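Local coordinates for Moesin/ezrin/radixin homolog 2 (Drosophila melanogaster, PDB 7EDR), which probably binds membrane-associated partners through its FERM domain and, as the fly Merlin, probably restrains growth through Hippo signalling, at residues Phe18-Arg23 and Gln27-Leu32; Ser125-Ser130 and Leu195-Asp200; Glu154-Gly159 and Glu173-Trp178; Leu219-Thr224 and Lys281-Leu286; Arg249-Ser252 and Lys257-Ile260. All blocks are in the same frame, centred on the assembly; numbering follows the deposited sequence.

Contact 1: residues Phe18-Arg23 and Gln27-Leu32; sequences FKLEPR and QDLFDL
Strand 18-20 and helix 27-32 run nearly antiparallel, at 152°, their axes approaching to 10.6 Å with Leu20 opposite Leu29, and Phe18 and Leu20, two apart on the strand, both turn their side chains to the helix. Leu32 comes to meet Phe18 from the opposite direction and lays its CD2 methyl over one face of the ring, a CH-pi contact with CD2 3.7 Å from the Phe18 centroid. The methyl sits toward the rim, nearer Phe18 CD1 and CG, while Leu32 CG covers CE1. Phe18 places its ring carbon CG anti to the carbonyl carbon (chi1 -42°), and this brings the face under the methyl. Leu20 forks between two helix residues one turn apart: its CD1 lies 3.8 Å from Leu29 CG, and its CD2 3.6 Å from Leu32 CD2. Leu29 CD2 approaches Phe18 CD2 at 4.2 Å, neither squarely over the face nor at the edge. Leu29 also reaches Val7, Val9 and Phe81 of the neighbouring strands. A helix packed by its apolar side on a mixed sheet, just after the opening hairpin, is the hallmark of the ubiquitin-like beta-grasp fold of the FERM N-terminal lobe.

Contact 2: residues Ser125-Ser130 and Leu195-Asp200; sequences SVLLAS and LKIAQD
Ile197 pushes its side chain between Leu127 and Leu128, one branch to each, and makes all the close contacts of helix 195-198 with them. The delta methyl serves Leu127: Ile197 CD1 lies 3.3 Å from Leu127 CD2 and 4.1 Å from Leu127 CG, the two side chains meeting at about a right angle. The gamma methyl serves Leu128, with Ile197 CG2 3.6 Å from Leu128 CD2 as the two chains slip past one another in opposite directions. Ile197 CG1 stands anti to the carbonyl carbon (chi1 -82°) and CG2 anti to the backbone N; from CG1 the chain runs on extended to CD1 (chi2 159°), and this splay lets one residue straddle two consecutive leucines. Those leucines leave their helix differently: Leu127 holds CG anti to the backbone N, whereas Leu128 holds it anti to the carbonyl carbon, and both end up facing Ile197. Behind them, Ser130 OG donates to a lone pair of Leu127 O, in the carbonyl plane, at 2.8 Å, and is also bonded to His182 NE2. Leu128 leans on Ile113 of helix 99-114 as well, while Leu127 and Ile197 both touch side chains of another protein chain. The contact joins helices 122-137 and 187-198 within the all-helical central lobe of the FERM domain, whose fold resembles acyl-CoA-binding protein.

Contact 3: residues Glu154-Gly159 and Glu173-Trp178; sequences ELLPKG and ERIKTW
Ile175 of helix 173-178 points at Leu155 and Leu156 and joins two parts of the all-helical FERM central lobe, helix 168-179 and the stretch where short helix 152-155 gives way to helix 158-161. At the root, Ile175 CB is still 5.3 Å from Leu155 CD1. One branch, Ile175 CG2, comes within 4.6 Å of Leu155 CD1 and stays at the margin of the contact. The other branch does the work. Ile175 CG1, anti to the carbonyl carbon (chi1 -62°), still stands 5.0 Å from Leu156 CD1, and the chain then runs on extended (chi2 168°) to carry CD1 into the angle between the two leucines. That one methyl meets both: Ile175 CD1 lies 4.1 Å from Leu156 CD1, with Leu156 CG about as near, and 4.2 Å from Leu155 CD1. Leu156 and Ile175 reach toward each other tip to tip, at ordinary van der Waals spacing. Both leucines rest on helix 122-137 too, Leu155 on Val133 and Leu156 on Ser125 and Ala129, and Ile175 touches Ala129 and Val126, so this helix floors the junction. Right after the leucines, Pro157 takes the N-cap position of the next helix. Outside this contact, the neighbouring Arg174 NH2 pairs in a salt bridge with an acidic side chain of another protein chain. One turn is tied doubly, for Glu173 O accepts from Thr177 N at 2.9 Å and, on the opposite face of its carbonyl plane, from Thr177 OG1 at 2.6 Å.

Contact 4: residues Leu219-Thr224 and Lys281-Leu286; sequences LWLGVT and KMILDL
Aliphatic contacts carry this meeting of strand 219-223 with helix 281-286, in which Leu221 and Val223 face Ile283 and Leu286. The axes approach to 9.9 Å, their N-to-C directions are 36° apart, and the backbones are nearest where Val223 stands opposite Leu286. Leu221 and Ile283 reach for each other tip to tip: Leu221 CD2 is 3.8 Å from Ile283 CG2 and 4.1 Å from Ile283 CD1, one methyl touching both ends of the isoleucine. Leu221 throws its CG anti to the backbone N (chi1 179°), which extends the side chain so that CD2 meets Ile283. Val223 uses its two methyls separately. Its CG2 grazes Ile283 CG2 at 4.5 Å, while its CG1 lies beside the root and backbone of Leu286, 4.1 Å from Leu286 CB and equally far from Leu286 O. Polar bonds stay within each element or run to other neighbours. Leu286 O accepts from Asn290 ND2 farther along the helix, and Val223 O from Asn207 ND2. Lys281 NZ and Asp285 OD1 make a long salt bridge, 3.9 Å, along the helix. Ile283 also reaches Phe209 of strand 207-212, so the helix covers more than one strand of the sheet, as in other PH-type folds; Leu286 touches Lys86 and Phe87 of a loop. With four buried aliphatic residues and no polar bond between the segments, the helix is probably held against this strand mainly by dispersion and the exclusion of water.

Contact 5: residues Arg249-Ser252 and Lys257-Ile260; sequences RHVS and KFTI
On opposite faces of the hairpin, Val251 turns CG1 anti to its backbone N (chi1 165°) and so toward Phe258, and Ser252 places OG between backbone N and carbonyl carbon (chi1 64°), where a water joins it to Thr259. Strands 249-252 and 257-260 run antiparallel, their axes 5.0 Å apart. Ser252 and Thr259 form the hydrogen-bonded pair: Ser252 N donates to Thr259 O at 3.0 Å and Thr259 N to Ser252 O at 2.6 Å. Val251 and Ile260 form the adjacent non-hydrogen-bonded pair and lie side by side, Val251 CG2 4.1 Å from Ile260 CG1. Val251 CG1 meets the edge of the Phe258 ring, 4.1 Å from Phe258 CE1 and near the ring plane. On the Ser252 side, water 1 bridges the strands. It lies at the edge of the His250 ring, in its plane, 2.7 Å from His250 ND1, is bonded also to Ser252 OG, and donates to Thr259 O at 3.0 Å; that carbonyl thus takes a backbone and a water hydrogen together. The Val251 face is covered by helix 277-297, with Leu284 against Val251 and Ile283 against Phe258, while Phe272 meets the Phe258 ring. Arg249 and His250 both stand across from Arg261 in a classic beta bulge, completing a bulged beta hairpin in the PH-like C-terminal lobe of the FERM domain.

From the N terminus, contact 1 closes a short loop inside the ubiquitin-like lobe, joining its second strand to the helix that follows. Contact 2 then closes a long loop in the helical central lobe, and contact 3 is nested within it; the two touch, Ser130 CB lying 3.6 Å from Ile175 O. Contact 4 spans the PH-like lobe from an early strand to the final helix and encloses the hairpin of contact 5. These also touch through the last helix, which serves both sheets. The three groups follow in series without crossing; contacts 1 and 2 have centres about 36 Å apart.

Contact 1: residues Phe18-Arg23 and Gln27-Leu32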
# COMPACT_ATOMS: atom_id res chain seq x y z
N PHE C 18 29.80 -10.57 -22.41
CA PHE C 18 28.85 -11.52 -22.97
C PHE C 18 29.10 -11.65 -24.47
O PHE C 18 29.68 -10.76 -25.10
CB PHE C 18 27.37 -11.08 -22.78
CG PHE C 18 27.07 -10.52 -21.43
CD1 PHE C 18 26.75 -11.37 -20.37
CD2 PHE C 18 27.07 -9.15 -21.22
CE1 PHE C 18 26.43 -10.85 -19.11
CE2 PHE C 18 26.78 -8.63 -19.96
CZ PHE C 18 26.46 -9.48 -18.90
N LYS C 19 28.63 -12.76 -25.02
CA LYS C 19 28.44 -12.90 -26.45
C LYS C 19 26.95 -13.04 -26.70
O LYS C 19 26.29 -13.86 -26.06
CB LYS C 19 29.21 -14.11 -27.00
CG LYS C 19 30.70 -13.86 -27.24
CD LYS C 19 30.97 -13.42 -28.68
CE LYS C 19 32.20 -14.12 -29.27
NZ LYS C 19 32.41 -13.77 -30.71
N LEU C 20 26.43 -12.23 -27.59
CA LEU C 20 25.01 -12.31 -27.93
C LEU C 20 24.82 -12.88 -29.33
O LEU C 20 25.71 -12.82 -30.18
CB LEU C 20 24.36 -10.93 -27.81
CG LEU C 20 24.59 -10.29 -26.44
CD1 LEU C 20 23.94 -8.93 -26.39
CD2 LEU C 20 24.04 -11.20 -25.36
N GLU C 21 23.62 -13.44 -29.56
CA GLU C 21 23.15 -13.76 -30.89
C GLU C 21 23.34 -12.56 -31.83
O GLU C 21 23.43 -11.43 -31.36
CB GLU C 21 21.69 -14.19 -30.81
CG GLU C 21 21.17 -14.91 -32.03
CD GLU C 21 20.55 -13.90 -32.99
OE1 GLU C 21 20.46 -14.18 -34.22
OE2 GLU C 21 20.15 -12.81 -32.54
N PRO C 22 23.46 -12.79 -33.15
CA PRO C 22 23.59 -11.64 -34.07
C PRO C 22 22.48 -10.59 -33.98
O PRO C 22 22.76 -9.39 -34.10
CB PRO C 22 23.61 -12.31 -35.45
CG PRO C 22 24.22 -13.63 -35.20
CD PRO C 22 23.83 -14.05 -33.82
N ARG C 23 21.22 -11.01 -33.82
CA ARG C 23 20.07 -10.11 -33.83
C ARG C 23 19.46 -9.94 -32.44
O ARG C 23 18.26 -9.70 -32.30
CB ARG C 23 19.00 -10.62 -34.80
CG ARG C 23 19.37 -10.56 -36.28
CD ARG C 23 18.56 -11.59 -37.07
NE ARG C 23 19.18 -12.91 -37.00
CZ ARG C 23 19.65 -13.58 -38.05
NH1 ARG C 23 19.53 -13.06 -39.27
NH2 ARG C 23 20.22 -14.76 -37.88
N GLN C 27 16.52 -5.19 -25.02
CA GLN C 27 15.91 -5.82 -23.85
C GLN C 27 16.68 -7.06 -23.44
O GLN C 27 16.76 -7.37 -22.24
CB GLN C 27 14.45 -6.19 -24.12
CG GLN C 27 13.71 -6.54 -22.83
CD GLN C 27 13.56 -5.33 -21.92
OE1 GLN C 27 13.07 -4.28 -22.35
NE2 GLN C 27 14.02 -5.45 -20.68
N ASP C 28 17.22 -7.79 -24.42
CA ASP C 28 17.95 -9.02 -24.15
C ASP C 28 19.22 -8.74 -23.36
O ASP C 28 19.51 -9.40 -22.36
CB ASP C 28 18.29 -9.74 -25.45
CG ASP C 28 17.07 -10.25 -26.20
OD1 ASP C 28 16.07 -10.63 -25.55
OD2 ASP C 28 17.15 -10.31 -27.45
N LEU C 29 20.01 -7.77 -23.83
CA LEU C 29 21.20 -7.37 -23.09
C LEU C 29 20.81 -6.87 -21.71
O LEU C 29 21.34 -7.34 -20.70
CB LEU C 29 21.97 -6.30 -23.87
CG LEU C 29 23.49 -6.17 -23.77
CD1 LEU C 29 23.93 -4.78 -24.16
CD2 LEU C 29 24.04 -6.50 -22.40
N PHE C 30 19.85 -5.94 -21.65
CA PHE C 30 19.39 -5.36 -20.40
C PHE C 30 18.97 -6.43 -19.39
O PHE C 30 19.37 -6.38 -18.22
CB PHE C 30 18.25 -4.38 -20.67
CG PHE C 30 17.93 -3.45 -19.51
CD1 PHE C 30 18.81 -2.44 -19.13
CD2 PHE C 30 16.74 -3.57 -18.82
CE1 PHE C 30 18.52 -1.59 -18.07
CE2 PHE C 30 16.45 -2.72 -17.77
CZ PHE C 30 17.35 -1.73 -17.40
N ASP C 31 18.17 -7.41 -19.82
CA ASP C 31 17.78 -8.47 -18.89
C ASP C 31 18.97 -9.32 -18.48
O ASP C 31 19.10 -9.73 -17.32
CB ASP C 31 16.69 -9.37 -19.51
CG ASP C 31 15.39 -8.62 -19.77
OD1 ASP C 31 15.15 -7.55 -19.17
OD2 ASP C 31 14.57 -9.13 -20.58
N LEU C 32 19.87 -9.59 -19.43
CA LEU C 32 21.07 -10.35 -19.12
C LEU C 32 21.89 -9.67 -18.03
O LEU C 32 22.31 -10.31 -17.06
CB LEU C 32 21.89 -10.52 -20.40
CG LEU C 32 23.16 -11.35 -20.35
CD1 LEU C 32 22.86 -12.73 -19.77
CD2 LEU C 32 23.70 -11.43 -21.76

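Contact 2: residues Ser125-Ser130 and Leu195-Asp200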
# COMPACT_ATOMS: atom_id res chain seq x y z
N SER C 125 32.04 17.83 1.76
CA SER C 125 32.94 16.87 1.13
C SER C 125 33.79 16.13 2.16
O SER C 125 34.16 14.97 1.92
CB SER C 125 33.86 17.58 0.13
OG SER C 125 34.75 18.46 0.79
N VAL C 126 34.10 16.75 3.30
CA VAL C 126 34.85 16.03 4.32
C VAL C 126 33.97 14.96 4.94
O VAL C 126 34.41 13.82 5.14
CB VAL C 126 35.41 16.98 5.39
CG1 VAL C 126 36.01 16.18 6.53
CG2 VAL C 126 36.44 17.90 4.79
N LEU C 127 32.72 15.30 5.26
CA LEU C 127 31.80 14.30 5.80
C LEU C 127 31.62 13.14 4.82
O LEU C 127 31.77 11.97 5.19
CB LEU C 127 30.46 14.96 6.11
CG LEU C 127 29.31 14.02 6.47
CD1 LEU C 127 29.69 13.15 7.64
CD2 LEU C 127 28.11 14.84 6.82
N LEU C 128 31.32 13.45 3.56
CA LEU C 128 31.21 12.41 2.55
C LEU C 128 32.47 11.56 2.50
O LEU C 128 32.41 10.33 2.36
CB LEU C 128 30.92 13.03 1.18
CG LEU C 128 29.57 13.75 1.12
CD1 LEU C 128 29.41 14.43 -0.21
CD2 LEU C 128 28.47 12.74 1.34
N ALA C 129 33.63 12.20 2.63
CA ALA C 129 34.87 11.46 2.56
C ALA C 129 34.99 10.51 3.74
O ALA C 129 35.40 9.36 3.57
CB ALA C 129 36.06 12.43 2.50
N SER C 130 34.60 10.96 4.94
CA SER C 130 34.71 10.09 6.11
C SER C 130 33.76 8.90 6.02
O SER C 130 34.10 7.81 6.48
CB SER C 130 34.48 10.89 7.39
OG SER C 130 33.12 11.21 7.58
N LEU C 195 24.32 8.69 0.63
CA LEU C 195 23.31 9.12 -0.33
C LEU C 195 22.35 10.14 0.28
O LEU C 195 21.99 11.12 -0.37
CB LEU C 195 22.55 7.91 -0.88
CG LEU C 195 23.40 7.04 -1.79
CD1 LEU C 195 22.77 5.66 -2.04
CD2 LEU C 195 23.67 7.76 -3.11
N LYS C 196 21.95 9.94 1.54
CA LYS C 196 21.04 10.89 2.18
C LYS C 196 21.61 12.31 2.20
O LYS C 196 20.85 13.28 2.13
CB LYS C 196 20.70 10.43 3.59
CG LYS C 196 19.48 9.53 3.64
CD LYS C 196 19.02 9.29 5.06
CE LYS C 196 19.65 8.03 5.62
NZ LYS C 196 19.19 7.80 7.00
N ILE C 197 22.92 12.45 2.26
CA ILE C 197 23.53 13.77 2.19
C ILE C 197 23.75 14.21 0.75
O ILE C 197 23.53 15.38 0.42
CB ILE C 197 24.83 13.77 3.01
CG1 ILE C 197 24.46 13.99 4.48
CG2 ILE C 197 25.79 14.86 2.53
CD1 ILE C 197 25.44 13.55 5.36
N ALA C 198 24.16 13.30 -0.13
CA ALA C 198 24.31 13.66 -1.53
C ALA C 198 22.99 14.14 -2.12
O ALA C 198 22.97 15.09 -2.92
CB ALA C 198 24.83 12.47 -2.35
N GLN C 199 21.87 13.53 -1.73
CA GLN C 199 20.64 13.85 -2.43
C GLN C 199 20.12 15.25 -2.11
O GLN C 199 19.26 15.76 -2.83
CB GLN C 199 19.58 12.77 -2.16
CG GLN C 199 18.65 13.02 -0.99
CD GLN C 199 17.66 11.88 -0.81
OE1 GLN C 199 17.28 11.20 -1.77
NE2 GLN C 199 17.25 11.65 0.42
N ASP C 200 20.67 15.90 -1.08
CA ASP C 200 20.27 17.25 -0.74
C ASP C 200 21.14 18.30 -1.42
O ASP C 200 20.88 19.50 -1.25
CB ASP C 200 20.29 17.44 0.79
CG ASP C 200 19.08 16.79 1.49
OD1 ASP C 200 18.16 16.33 0.77
OD2 ASP C 200 19.04 16.74 2.73

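Contact 3: residues Glu154-Gly159 and Glu173-Trp178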
# COMPACT_ATOMS: atom_id res chain seq x y z
N GLU C 154 42.43 12.00 -3.35
CA GLU C 154 41.48 11.04 -3.90
C GLU C 154 40.14 11.04 -3.19
O GLU C 154 39.18 10.44 -3.70
CB GLU C 154 42.06 9.63 -3.83
CG GLU C 154 43.25 9.40 -4.72
CD GLU C 154 43.59 7.93 -4.84
OE1 GLU C 154 44.18 7.37 -3.88
OE2 GLU C 154 43.24 7.32 -5.88
N LEU C 155 40.04 11.66 -2.01
CA LEU C 155 38.82 11.66 -1.22
C LEU C 155 38.07 12.97 -1.34
O LEU C 155 36.87 13.01 -1.03
CB LEU C 155 39.14 11.38 0.26
CG LEU C 155 39.72 9.99 0.58
CD1 LEU C 155 40.41 9.98 1.92
CD2 LEU C 155 38.62 8.91 0.56
N LEU C 156 38.73 14.02 -1.81
CA LEU C 156 38.11 15.31 -1.87
C LEU C 156 38.09 15.83 -3.30
O LEU C 156 39.04 15.60 -4.05
CB LEU C 156 38.85 16.31 -0.96
CG LEU C 156 38.76 15.94 0.52
CD1 LEU C 156 39.53 16.93 1.40
CD2 LEU C 156 37.28 15.82 0.95
N PRO C 157 37.01 16.49 -3.70
CA PRO C 157 37.02 17.20 -4.99
C PRO C 157 38.20 18.17 -5.06
O PRO C 157 38.51 18.88 -4.10
CB PRO C 157 35.68 17.95 -4.99
CG PRO C 157 34.84 17.29 -3.97
CD PRO C 157 35.76 16.68 -2.95
N LYS C 158 38.86 18.20 -6.21
CA LYS C 158 39.99 19.12 -6.37
C LYS C 158 39.58 20.57 -6.15
O LYS C 158 40.37 21.37 -5.63
CB LYS C 158 40.64 18.95 -7.74
CG LYS C 158 41.82 19.87 -7.94
CD LYS C 158 42.76 19.39 -9.04
CE LYS C 158 44.08 20.15 -8.98
NZ LYS C 158 43.87 21.61 -9.25
N GLY C 159 38.34 20.93 -6.50
CA GLY C 159 37.87 22.28 -6.22
C GLY C 159 37.80 22.60 -4.74
O GLY C 159 37.79 23.78 -4.37
N GLU C 173 43.69 14.43 8.28
CA GLU C 173 43.47 14.33 9.73
C GLU C 173 42.03 14.69 10.11
O GLU C 173 41.46 14.09 11.03
CB GLU C 173 44.46 15.23 10.48
CG GLU C 173 44.60 14.87 11.95
CD GLU C 173 45.16 13.47 12.18
OE1 GLU C 173 45.79 12.90 11.26
OE2 GLU C 173 44.96 12.94 13.30
N ARG C 174 41.44 15.66 9.41
CA ARG C 174 40.05 16.01 9.66
C ARG C 174 39.09 14.94 9.18
O ARG C 174 38.08 14.68 9.84
CB ARG C 174 39.75 17.37 9.03
CG ARG C 174 40.60 18.43 9.66
CD ARG C 174 40.26 19.76 9.11
NE ARG C 174 39.84 20.63 10.19
CZ ARG C 174 40.62 21.56 10.71
NH1 ARG C 174 41.86 21.72 10.22
NH2 ARG C 174 40.17 22.33 11.68
N ILE C 175 39.39 14.28 8.05
CA ILE C 175 38.59 13.14 7.62
C ILE C 175 38.69 12.01 8.64
O ILE C 175 37.67 11.42 9.03
CB ILE C 175 39.05 12.70 6.22
CG1 ILE C 175 38.83 13.84 5.22
CG2 ILE C 175 38.36 11.42 5.79
CD1 ILE C 175 39.51 13.64 3.88
N LYS C 176 39.91 11.70 9.10
CA LYS C 176 40.10 10.65 10.10
C LYS C 176 39.37 10.96 11.40
O LYS C 176 38.80 10.06 12.03
CB LYS C 176 41.59 10.44 10.38
CG LYS C 176 41.84 9.53 11.56
CD LYS C 176 43.30 9.49 11.99
CE LYS C 176 43.49 8.55 13.19
NZ LYS C 176 44.90 8.46 13.66
N THR C 177 39.38 12.22 11.82
CA THR C 177 38.74 12.58 13.09
C THR C 177 37.23 12.38 13.03
O THR C 177 36.62 11.91 14.00
CB THR C 177 39.08 14.03 13.44
OG1 THR C 177 40.51 14.19 13.42
CG2 THR C 177 38.54 14.38 14.82
N TRP C 178 36.62 12.72 11.89
CA TRP C 178 35.20 12.49 11.71
C TRP C 178 34.90 11.00 11.55
O TRP C 178 33.94 10.48 12.14
CB TRP C 178 34.70 13.28 10.51
CG TRP C 178 33.32 13.75 10.68
CD1 TRP C 178 32.32 13.14 11.38
CD2 TRP C 178 32.76 14.96 10.16
NE1 TRP C 178 31.17 13.90 11.32
CE2 TRP C 178 31.42 15.02 10.57
CE3 TRP C 178 33.27 16.00 9.38
CZ2 TRP C 178 30.59 16.07 10.23
CZ3 TRP C 178 32.45 17.03 9.05
CH2 TRP C 178 31.13 17.07 9.48

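Contact 4: residues Leu219-Thr224 and Lys281-Leu286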
# COMPACT_ATOMS: atom_id res chain seq x y z
N LEU C 219 19.65 30.13 -20.92
CA LEU C 219 19.22 29.54 -19.67
C LEU C 219 19.61 28.08 -19.65
O LEU C 219 20.05 27.51 -20.66
CB LEU C 219 17.70 29.67 -19.48
CG LEU C 219 17.05 31.06 -19.51
CD1 LEU C 219 15.56 30.96 -19.76
CD2 LEU C 219 17.31 31.80 -18.21
N TRP C 220 19.41 27.45 -18.50
CA TRP C 220 19.59 26.01 -18.35
C TRP C 220 18.25 25.35 -18.07
O TRP C 220 17.51 25.77 -17.17
CB TRP C 220 20.58 25.68 -17.23
CG TRP C 220 21.98 26.13 -17.51
CD1 TRP C 220 22.58 27.29 -17.07
CD2 TRP C 220 22.95 25.44 -18.29
NE1 TRP C 220 23.87 27.35 -17.55
CE2 TRP C 220 24.12 26.24 -18.30
CE3 TRP C 220 22.95 24.24 -19.01
CZ2 TRP C 220 25.27 25.86 -18.99
CZ3 TRP C 220 24.09 23.86 -19.68
CH2 TRP C 220 25.24 24.67 -19.67
N LEU C 221 17.93 24.34 -18.88
CA LEU C 221 16.84 23.42 -18.56
C LEU C 221 17.38 22.33 -17.64
O LEU C 221 18.38 21.67 -17.95
CB LEU C 221 16.27 22.80 -19.84
CG LEU C 221 15.13 21.81 -19.60
CD1 LEU C 221 13.85 22.55 -19.20
CD2 LEU C 221 14.92 20.94 -20.83
N GLY C 222 16.72 22.15 -16.49
CA GLY C 222 17.06 21.06 -15.60
C GLY C 222 15.94 20.04 -15.48
O GLY C 222 14.95 20.30 -14.78
N VAL C 223 16.07 18.90 -16.15
CA VAL C 223 15.10 17.82 -16.03
C VAL C 223 15.43 16.98 -14.80
O VAL C 223 16.51 16.39 -14.71
CB VAL C 223 15.09 16.93 -17.28
CG1 VAL C 223 13.94 15.94 -17.22
CG2 VAL C 223 15.05 17.76 -18.55
N THR C 224 14.48 16.91 -13.86
CA THR C 224 14.67 16.21 -12.59
C THR C 224 13.57 15.17 -12.39
O THR C 224 12.58 15.11 -13.12
CB THR C 224 14.65 17.18 -11.40
OG1 THR C 224 13.28 17.47 -11.02
CG2 THR C 224 15.37 18.48 -11.76
N LYS C 281 16.05 14.72 -28.53
CA LYS C 281 15.50 13.40 -28.25
C LYS C 281 15.83 12.96 -26.83
O LYS C 281 14.97 12.39 -26.13
CB LYS C 281 16.01 12.40 -29.28
CG LYS C 281 15.38 11.05 -29.16
CD LYS C 281 13.86 11.17 -29.21
CE LYS C 281 13.20 9.86 -28.76
NZ LYS C 281 13.83 8.68 -29.42
N MET C 282 17.06 13.22 -26.36
CA MET C 282 17.44 12.86 -25.00
C MET C 282 16.64 13.65 -23.97
O MET C 282 16.34 13.14 -22.89
CB MET C 282 18.94 13.11 -24.77
CG MET C 282 19.84 12.52 -25.81
SD MET C 282 19.66 10.72 -25.87
CE MET C 282 21.02 10.27 -24.81
N ILE C 283 16.31 14.90 -24.28
CA ILE C 283 15.46 15.65 -23.36
C ILE C 283 14.08 15.01 -23.29
O ILE C 283 13.51 14.85 -22.20
CB ILE C 283 15.39 17.13 -23.79
CG1 ILE C 283 16.78 17.78 -23.67
CG2 ILE C 283 14.34 17.89 -22.96
CD1 ILE C 283 16.79 19.28 -24.02
N LEU C 284 13.55 14.59 -24.44
CA LEU C 284 12.23 13.99 -24.51
C LEU C 284 12.18 12.68 -23.75
O LEU C 284 11.25 12.44 -22.98
CB LEU C 284 11.84 13.78 -25.97
CG LEU C 284 10.41 13.25 -26.14
CD1 LEU C 284 9.41 14.28 -25.62
CD2 LEU C 284 10.15 12.89 -27.61
N ASP C 285 13.20 11.82 -23.95
CA ASP C 285 13.27 10.56 -23.21
C ASP C 285 13.40 10.79 -21.70
O ASP C 285 12.74 10.11 -20.90
CB ASP C 285 14.43 9.70 -23.71
CG ASP C 285 14.23 9.22 -25.15
OD1 ASP C 285 13.10 9.35 -25.68
OD2 ASP C 285 15.22 8.72 -25.76
N LEU C 286 14.23 11.75 -21.30
CA LEU C 286 14.41 12.03 -19.88
C LEU C 286 13.10 12.52 -19.24
O LEU C 286 12.79 12.15 -18.10
CB LEU C 286 15.52 13.07 -19.71
CG LEU C 286 16.91 12.71 -19.19
CD1 LEU C 286 17.05 11.27 -18.74
CD2 LEU C 286 18.00 13.09 -20.17

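Contact 5: residues Arg249-Ser252 and Lys257-Ile260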
# COMPACT_ATOMS: atom_id res chain seq x y z
N ARG C 249 1.26 18.61 -19.19
CA ARG C 249 0.36 17.77 -19.97
C ARG C 249 1.07 17.09 -21.14
O ARG C 249 0.82 15.91 -21.43
CB ARG C 249 -0.82 18.61 -20.46
CG ARG C 249 -1.64 18.07 -21.63
CD ARG C 249 -2.55 16.95 -21.20
NE ARG C 249 -3.41 16.46 -22.27
CZ ARG C 249 -3.92 15.22 -22.33
NH1 ARG C 249 -3.64 14.33 -21.38
NH2 ARG C 249 -4.70 14.87 -23.36
N HIS C 250 1.98 17.81 -21.80
CA HIS C 250 2.55 17.34 -23.05
C HIS C 250 3.89 18.04 -23.29
O HIS C 250 4.03 19.24 -23.01
CB HIS C 250 1.58 17.61 -24.21
CG HIS C 250 1.87 16.81 -25.44
ND1 HIS C 250 2.74 17.24 -26.42
CD2 HIS C 250 1.42 15.60 -25.85
CE1 HIS C 250 2.82 16.32 -27.38
NE2 HIS C 250 2.02 15.32 -27.05
N VAL C 251 4.86 17.29 -23.82
CA VAL C 251 6.18 17.81 -24.13
C VAL C 251 6.54 17.36 -25.54
O VAL C 251 6.42 16.17 -25.86
CB VAL C 251 7.26 17.32 -23.13
CG1 VAL C 251 8.66 17.57 -23.70
CG2 VAL C 251 7.11 18.01 -21.78
N SER C 252 6.98 18.31 -26.38
CA SER C 252 7.35 17.97 -27.75
C SER C 252 8.34 18.98 -28.31
O SER C 252 8.46 20.12 -27.84
CB SER C 252 6.12 17.90 -28.67
OG SER C 252 5.48 19.16 -28.78
N LYS C 257 12.90 23.67 -31.56
CA LYS C 257 11.89 24.36 -30.76
C LYS C 257 11.13 23.35 -29.91
O LYS C 257 10.43 22.47 -30.44
CB LYS C 257 10.94 25.12 -31.67
CG LYS C 257 9.98 26.06 -30.96
CD LYS C 257 8.80 26.39 -31.87
CE LYS C 257 8.16 27.71 -31.52
NZ LYS C 257 7.03 28.00 -32.46
N PHE C 258 11.25 23.47 -28.59
CA PHE C 258 10.45 22.68 -27.66
C PHE C 258 9.15 23.42 -27.34
O PHE C 258 9.16 24.63 -27.07
CB PHE C 258 11.20 22.40 -26.36
CG PHE C 258 11.92 21.08 -26.35
CD1 PHE C 258 11.30 19.94 -25.87
CD2 PHE C 258 13.22 20.98 -26.85
CE1 PHE C 258 11.96 18.72 -25.88
CE2 PHE C 258 13.89 19.77 -26.86
CZ PHE C 258 13.26 18.63 -26.37
N THR C 259 8.04 22.68 -27.38
CA THR C 259 6.75 23.18 -26.92
C THR C 259 6.31 22.38 -25.70
O THR C 259 6.30 21.14 -25.73
CB THR C 259 5.69 23.09 -28.01
OG1 THR C 259 6.15 23.77 -29.19
CG2 THR C 259 4.40 23.73 -27.50
N ILE C 260 5.94 23.09 -24.64
CA ILE C 260 5.51 22.48 -23.40
C ILE C 260 4.11 22.97 -23.09
O ILE C 260 3.90 24.18 -22.94
CB ILE C 260 6.47 22.80 -22.25
CG1 ILE C 260 7.75 21.97 -22.44
CG2 ILE C 260 5.81 22.52 -20.90
CD1 ILE C 260 8.86 22.45 -21.61
O HOH W 1 3.90 19.65 -26.68